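Side-chain contacts in 3-dehydroquinate dehydratase (PDB 4H3D), which catalyses the cis-dehydration of 3-dehydroquinate to 3-dehydroshikimate through a Schiff-base intermediate, the third step of the chorismate pathway: residues B[81-86]-B[102-107]; B[108-113]-B[132-137]. One frame throughout, in Å; residues are numbered along the deposited sequence.

Contact 1 (B[81-86]-B[102-107]); sequences LLFTFR and TTLNKE. With SHL (5-hydroxy-6-methyl-4-oxo-4H-pyran-2-carboxylic acid), chain I.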
loop_
_atom_site.group_PDB
_atom_site.type_symbol
_atom_site.label_atom_id
_atom_site.label_comp_id
_atom_site.label_asym_id
_atom_site.label_seq_id
_atom_site.Cartn_x
_atom_site.Cartn_y
_atom_site.Cartn_z
ATOM N N LEU B 81 9.771 3.035 24.755
ATOM C CA LEU B 81 10.053 4.431 24.459
ATOM C C LEU B 81 11.354 4.564 23.687
ATOM O O LEU B 81 12.418 4.083 24.137
ATOM C CB LEU B 81 10.147 5.241 25.759
ATOM C CG LEU B 81 10.450 6.731 25.644
ATOM C CD1 LEU B 81 9.356 7.449 24.891
ATOM C CD2 LEU B 81 10.613 7.342 27.057
ATOM N N LEU B 82 11.259 5.210 22.528
ATOM C CA LEU B 82 12.417 5.529 21.669
ATOM C C LEU B 82 12.802 6.991 21.897
ATOM O O LEU B 82 11.948 7.871 21.820
ATOM C CB LEU B 82 12.043 5.324 20.194
ATOM C CG LEU B 82 12.973 5.936 19.115
ATOM C CD1 LEU B 82 14.416 5.388 19.232
ATOM C CD2 LEU B 82 12.382 5.703 17.701
ATOM N N PHE B 83 14.079 7.242 22.180
ATOM C CA PHE B 83 14.594 8.597 22.410
ATOM C C PHE B 83 15.350 9.006 21.164
ATOM O O PHE B 83 16.272 8.315 20.757
ATOM C CB PHE B 83 15.524 8.598 23.614
ATOM C CG PHE B 83 16.055 9.948 23.971
ATOM C CD1 PHE B 83 15.272 10.845 24.642
ATOM C CD2 PHE B 83 17.356 10.307 23.657
ATOM C CE1 PHE B 83 15.761 12.115 24.997
ATOM C CE2 PHE B 83 17.852 11.567 24.018
ATOM C CZ PHE B 83 17.044 12.460 24.692
ATOM N N THR B 84 14.941 10.117 20.548
ATOM C CA THR B 84 15.548 10.589 19.303
ATOM C C THR B 84 15.823 12.092 19.297
ATOM O O THR B 84 14.897 12.892 19.360
ATOM C CB THR B 84 14.624 10.318 18.054
ATOM O OG1 THR B 84 14.346 8.908 17.933
ATOM C CG2 THR B 84 15.310 10.817 16.737
ATOM N N PHE B 85 17.099 12.474 19.217
ATOM C CA PHE B 85 17.447 13.873 18.944
ATOM C C PHE B 85 17.817 13.886 17.464
ATOM O O PHE B 85 18.864 13.357 17.079
ATOM C CB PHE B 85 18.630 14.409 19.771
ATOM C CG PHE B 85 18.917 15.886 19.505
ATOM C CD1 PHE B 85 19.585 16.287 18.366
ATOM C CD2 PHE B 85 18.457 16.856 20.372
ATOM C CE1 PHE B 85 19.800 17.643 18.109
ATOM C CE2 PHE B 85 18.676 18.188 20.124
ATOM C CZ PHE B 85 19.343 18.579 18.998
ATOM N N ARG B 86 16.917 14.420 16.634
ATOM C CA ARG B 86 17.121 14.519 15.192
ATOM C C ARG B 86 17.890 15.802 14.913
ATOM O O ARG B 86 17.441 16.885 15.267
ATOM C CB ARG B 86 15.751 14.531 14.485
ATOM C CG ARG B 86 15.808 14.549 12.972
ATOM C CD ARG B 86 16.551 13.331 12.362
ATOM N NE ARG B 86 15.858 12.060 12.580
ATOM C CZ ARG B 86 16.354 11.003 13.226
ATOM N NH1 ARG B 86 17.596 11.016 13.714
ATOM N NH2 ARG B 86 15.616 9.904 13.338
ATOM N N THR B 102 26.477 13.553 21.991
ATOM C CA THR B 102 27.016 12.345 22.603
ATOM C C THR B 102 26.617 12.257 24.078
ATOM O O THR B 102 26.087 11.241 24.515
ATOM C CB THR B 102 28.548 12.315 22.464
ATOM O OG1 THR B 102 28.887 12.388 21.068
ATOM C CG2 THR B 102 29.138 11.045 23.074
ATOM N N THR B 103 26.839 13.333 24.815
ATOM C CA THR B 103 26.495 13.398 26.242
ATOM C C THR B 103 25.007 13.179 26.479
ATOM O O THR B 103 24.622 12.403 27.356
ATOM C CB THR B 103 26.900 14.763 26.857
ATOM O OG1 THR B 103 28.306 14.948 26.708
ATOM C CG2 THR B 103 26.541 14.821 28.349
ATOM N N LEU B 104 24.168 13.871 25.717
ATOM C CA LEU B 104 22.717 13.717 25.859
ATOM C C LEU B 104 22.298 12.249 25.710
ATOM O O LEU B 104 21.617 11.689 26.574
ATOM C CB LEU B 104 21.994 14.566 24.823
ATOM C CG LEU B 104 20.467 14.514 24.776
ATOM C CD1 LEU B 104 19.838 14.994 26.093
ATOM C CD2 LEU B 104 19.977 15.345 23.616
ATOM N N ASN B 105 22.697 11.621 24.609
ATOM C CA ASN B 105 22.322 10.233 24.393
ATOM C C ASN B 105 22.870 9.262 25.440
ATOM O O ASN B 105 22.193 8.311 25.825
ATOM C CB ASN B 105 22.716 9.797 23.001
ATOM C CG ASN B 105 21.743 10.275 21.962
ATOM O OD1 ASN B 105 20.570 9.913 21.994
ATOM N ND2 ASN B 105 22.222 11.089 21.023
ATOM N N LYS B 106 24.096 9.490 25.884
ATOM C CA LYS B 106 24.690 8.631 26.895
ATOM C C LYS B 106 23.985 8.803 28.228
ATOM O O LYS B 106 23.625 7.835 28.871
ATOM C CB LYS B 106 26.183 8.922 27.024
ATOM C CG LYS B 106 26.982 8.458 25.809
ATOM C CD LYS B 106 28.483 8.679 25.989
ATOM C CE LYS B 106 29.102 7.748 27.009
ATOM N NZ LYS B 106 30.509 8.170 27.339
ATOM N N GLU B 107 23.769 10.046 28.631
ATOM C CA GLU B 107 23.128 10.317 29.905
ATOM C C GLU B 107 21.718 9.784 29.953
ATOM O O GLU B 107 21.285 9.258 30.985
ATOM C CB GLU B 107 23.116 11.822 30.196
ATOM C CG GLU B 107 24.440 12.353 30.649
ATOM C CD GLU B 107 24.774 11.919 32.062
ATOM O OE1 GLU B 107 23.852 11.874 32.918
ATOM O OE2 GLU B 107 25.959 11.629 32.318
HETATM O OAD SHL I . 7.599 9.175 9.513
HETATM C CAH SHL I . 8.424 9.933 8.944
HETATM O OAA SHL I . 8.050 10.758 8.071
HETATM C CAK SHL I . 9.820 9.841 9.319
HETATM O OAG SHL I . 10.192 8.877 10.315
HETATM C CAF SHL I . 11.502 8.905 10.834
HETATM C CAL SHL I . 11.807 8.084 11.869
HETATM C CAJ SHL I . 12.350 9.827 10.331
HETATM O OAC SHL I . 13.589 9.904 10.812
HETATM C CAI SHL I . 11.970 10.680 9.334
HETATM C CAE SHL I . 10.730 10.686 8.830
HETATM O OAB SHL I . 12.841 11.544 8.836
HETATM O O HOH W 1 19.336 10.725 19.689
#
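The ring of Phe-83 meets helix 98-110 edge-on: Leu-104 CG and Asn-105 OD1 both sit at its rim, close to the ring plane. Leu-104 CG lies 4.0 Å from Phe-83 CZ, while Asn-105 OD1 comes 3.6 Å from Phe-83 CD2, with the amide turned almost perpendicular to the ring (82°). That puts an amide oxygen against the ring's C-H edge. With CG of Phe-83 anti to the backbone N (chi1 -177°), the ring's CZ end reaches Leu-104. Two residues on, just past the strand, Phe-85 also points its CB toward the helix, and its CD2 lies 3.9 Å from Leu-104 CD2. Leu-104 thus touches both rings, CG and CD1 at the edge of Phe-83 and CD2 against Phe-85.

The polar link is a water. It accepts from Phe-85 N and lies 2.7 Å from Asn-105 OD1, which it can serve only in competition with other acceptors; in this way it can join the backbone just past the strand to the helix. The same amide oxygen therefore faces both the water and the ring edge.

Arg-86 turns the other way. Its guanidinium has Thr-84 CG2 over one face, 3.4 Å above the plane and toward the rim, and its chain bends at chi2 and chi3. NH2 gives a bent hydrogen bond to SHL OAC (3.2 Å, 141°), and salt bridges to Asp-118 and Glu-120 hold the group in the substrate site.

Strand 81-84 runs parallel between strands 48-52 and 116-120. Phe-83 also touches Ile-117 and Val-53, Leu-104 reaches Ile-62 of helix 62-76, and helix 98-110 packs on the outside of the barrel as the connection to strand 116-120.

Contact 2 (B[108-113]-B[132-137]); sequences ISNTGL and VNFAHK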
loop_
_atom_site.group_PDB
_atom_site.type_symbol
_atom_site.label_atom_id
_atom_site.label_comp_id
_atom_site.label_asym_id
_atom_site.label_seq_id
_atom_site.Cartn_x
_atom_site.Cartn_y
_atom_site.Cartn_z
ATOM N N ILE B 108 20.988 9.916 28.847
ATOM C CA ILE B 108 19.624 9.447 28.819
ATOM C C ILE B 108 19.594 7.919 28.792
ATOM O O ILE B 108 18.738 7.317 29.448
ATOM C CB ILE B 108 18.805 10.082 27.660
ATOM C CG1 ILE B 108 18.700 11.589 27.871
ATOM C CG2 ILE B 108 17.398 9.474 27.578
ATOM C CD1 ILE B 108 18.284 12.002 29.269
ATOM N N SER B 109 20.524 7.295 28.061
ATOM C CA SER B 109 20.617 5.822 28.055
ATOM C C SER B 109 20.901 5.321 29.450
ATOM O O SER B 109 20.436 4.266 29.833
ATOM C CB SER B 109 21.746 5.320 27.146
ATOM O OG SER B 109 21.520 5.634 25.803
ATOM N N ASN B 110 21.690 6.091 30.203
ATOM C CA ASN B 110 22.067 5.716 31.559
ATOM C C ASN B 110 20.906 5.713 32.569
ATOM O O ASN B 110 20.988 5.031 33.588
ATOM C CB ASN B 110 23.193 6.625 32.085
ATOM C CG ASN B 110 23.793 6.107 33.360
ATOM O OD1 ASN B 110 24.187 4.947 33.431
ATOM N ND2 ASN B 110 23.855 6.957 34.392
ATOM N N THR B 111 19.834 6.463 32.293
ATOM C CA THR B 111 18.697 6.523 33.230
ATOM C C THR B 111 17.962 5.206 33.371
ATOM O O THR B 111 17.341 4.961 34.386
ATOM C CB THR B 111 17.637 7.564 32.808
ATOM O OG1 THR B 111 17.050 7.174 31.559
ATOM C CG2 THR B 111 18.244 8.951 32.702
ATOM N N GLY B 112 18.037 4.358 32.351
ATOM C CA GLY B 112 17.290 3.116 32.342
ATOM C C GLY B 112 15.824 3.361 31.964
ATOM O O GLY B 112 15.027 2.435 31.944
ATOM N N LEU B 113 15.481 4.608 31.633
ATOM C CA LEU B 113 14.097 4.968 31.292
ATOM C C LEU B 113 13.750 4.855 29.801
ATOM O O LEU B 113 12.567 4.895 29.451
ATOM C CB LEU B 113 13.782 6.390 31.781
ATOM C CG LEU B 113 13.959 6.632 33.283
ATOM C CD1 LEU B 113 13.544 8.055 33.655
ATOM C CD2 LEU B 113 13.155 5.616 34.094
ATOM N N VAL B 132 26.821 3.761 20.868
ATOM C CA VAL B 132 26.294 2.395 20.724
ATOM C C VAL B 132 26.809 1.468 21.828
ATOM O O VAL B 132 26.032 0.748 22.442
ATOM C CB VAL B 132 26.611 1.780 19.352
ATOM C CG1 VAL B 132 26.277 0.289 19.349
ATOM C CG2 VAL B 132 25.851 2.484 18.282
ATOM N N ASN B 133 28.108 1.502 22.092
ATOM C CA ASN B 133 28.682 0.642 23.114
ATOM C C ASN B 133 28.082 0.933 24.482
ATOM O O ASN B 133 27.773 0.012 25.237
ATOM C CB ASN B 133 30.214 0.766 23.157
ATOM C CG ASN B 133 30.893 0.068 21.991
ATOM O OD1 ASN B 133 30.364 -0.909 21.437
ATOM N ND2 ASN B 133 32.089 0.552 21.618
ATOM N N PHE B 134 27.870 2.211 24.786
ATOM C CA PHE B 134 27.307 2.572 26.069
ATOM C C PHE B 134 25.843 2.153 26.183
ATOM O O PHE B 134 25.422 1.625 27.222
ATOM C CB PHE B 134 27.458 4.058 26.363
ATOM C CG PHE B 134 27.090 4.400 27.747
ATOM C CD1 PHE B 134 27.974 4.138 28.788
ATOM C CD2 PHE B 134 25.842 4.913 28.044
ATOM C CE1 PHE B 134 27.631 4.423 30.085
ATOM C CE2 PHE B 134 25.491 5.202 29.355
ATOM C CZ PHE B 134 26.380 4.956 30.370
ATOM N N ALA B 135 25.064 2.406 25.134
ATOM C CA ALA B 135 23.679 1.985 25.101
ATOM C C ALA B 135 23.593 0.485 25.348
ATOM O O ALA B 135 22.772 0.032 26.147
ATOM C CB ALA B 135 23.016 2.352 23.744
ATOM N N HIS B 136 24.450 -0.286 24.693
ATOM C CA HIS B 136 24.404 -1.740 24.881
ATOM C C HIS B 136 24.780 -2.157 26.282
ATOM O O HIS B 136 24.196 -3.099 26.824
ATOM C CB HIS B 136 25.193 -2.473 23.831
ATOM C CG HIS B 136 24.553 -2.425 22.478
ATOM N ND1 HIS B 136 25.275 -2.488 21.311
ATOM C CD2 HIS B 136 23.255 -2.272 22.112
ATOM C CE1 HIS B 136 24.448 -2.408 20.281
ATOM N NE2 HIS B 136 23.219 -2.278 20.738
ATOM N N LYS B 137 25.720 -1.437 26.890
ATOM C CA LYS B 137 26.081 -1.703 28.260
ATOM C C LYS B 137 24.854 -1.539 29.166
ATOM O O LYS B 137 24.721 -2.234 30.165
ATOM C CB LYS B 137 27.201 -0.769 28.715
ATOM C CG LYS B 137 27.715 -1.075 30.083
ATOM C CD LYS B 137 28.859 -0.193 30.462
ATOM C CE LYS B 137 29.381 -0.583 31.835
ATOM N NZ LYS B 137 30.578 0.201 32.218
#
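Phe-134 lays the CE2-CZ end of its ring against Asn-110, the side chain near the end of helix 98-110. Asn-110 CB is 3.8 Å from Phe-134 CE2, and Asn-110 OD1 is equally far from Phe-134 CZ, near the plane of the ring and at its edge. The amide is tilted 50° from the ring, so the two flat groups neither stack nor stand square. With CG anti to its backbone N (chi1 -171°), Phe-134 brings its CE2-CZ edge to Asn-110, whose own CG is likewise anti to N.

Deeper in, the side chains become small. Ser-109 CB stands 4.2 Å from Phe-134 CD2, again at the ring edge, and Ser-109 OG lies 4.2 Å from Ala-135 CB. With only a serine and an alanine between them, the backbones come close, the CA atoms of Ser-109 and Ala-135 being 5.7 Å apart. The serine hydroxyl is satisfied within its own helix by the carbonyl of Asn-105. Lys-106 adds a cation-pi interaction with the Phe-134 ring.

Past the contact the chain turns away. Thr-111 OG1 donates to Ile-108 O (2.7 Å) and accepts from Leu-113 N (3.0 Å, 160°), the second bond forming an ST turn; Gly-112, within that turn, is the first residue to leave helical geometry, with positive phi.

Ser-109 and Ala-135 also both touch Ile-117 of strand 116-120 beneath them. Helices 98-110 and 125-137 are successive outer helices of the TIM barrel, the fold of type I dehydroquinases, joined through strand 116-120, and here they pack side by side above its Ile-117.

How the contacts relate
From the N terminus, the chain leaves strand 81-84 and crosses a 15-residue connection that includes the start of helix 98-110, and contact 1 closes that loop. Contact 2 opens at the end of the same helix; the chain then passes through strand 116-120 and the contact closes on helix 125-137. The two loops therefore follow in series, neither nested nor crossed, with helix 98-110 shared. Contact 1 ties this helix inward to strand 81-84 and the residues just past it; contact 2 ties it round the outside to the next helix. Their centres are about 9 Å apart and they touch directly: Phe-83 CZ lies 3.7 Å from Ile-108 CG1.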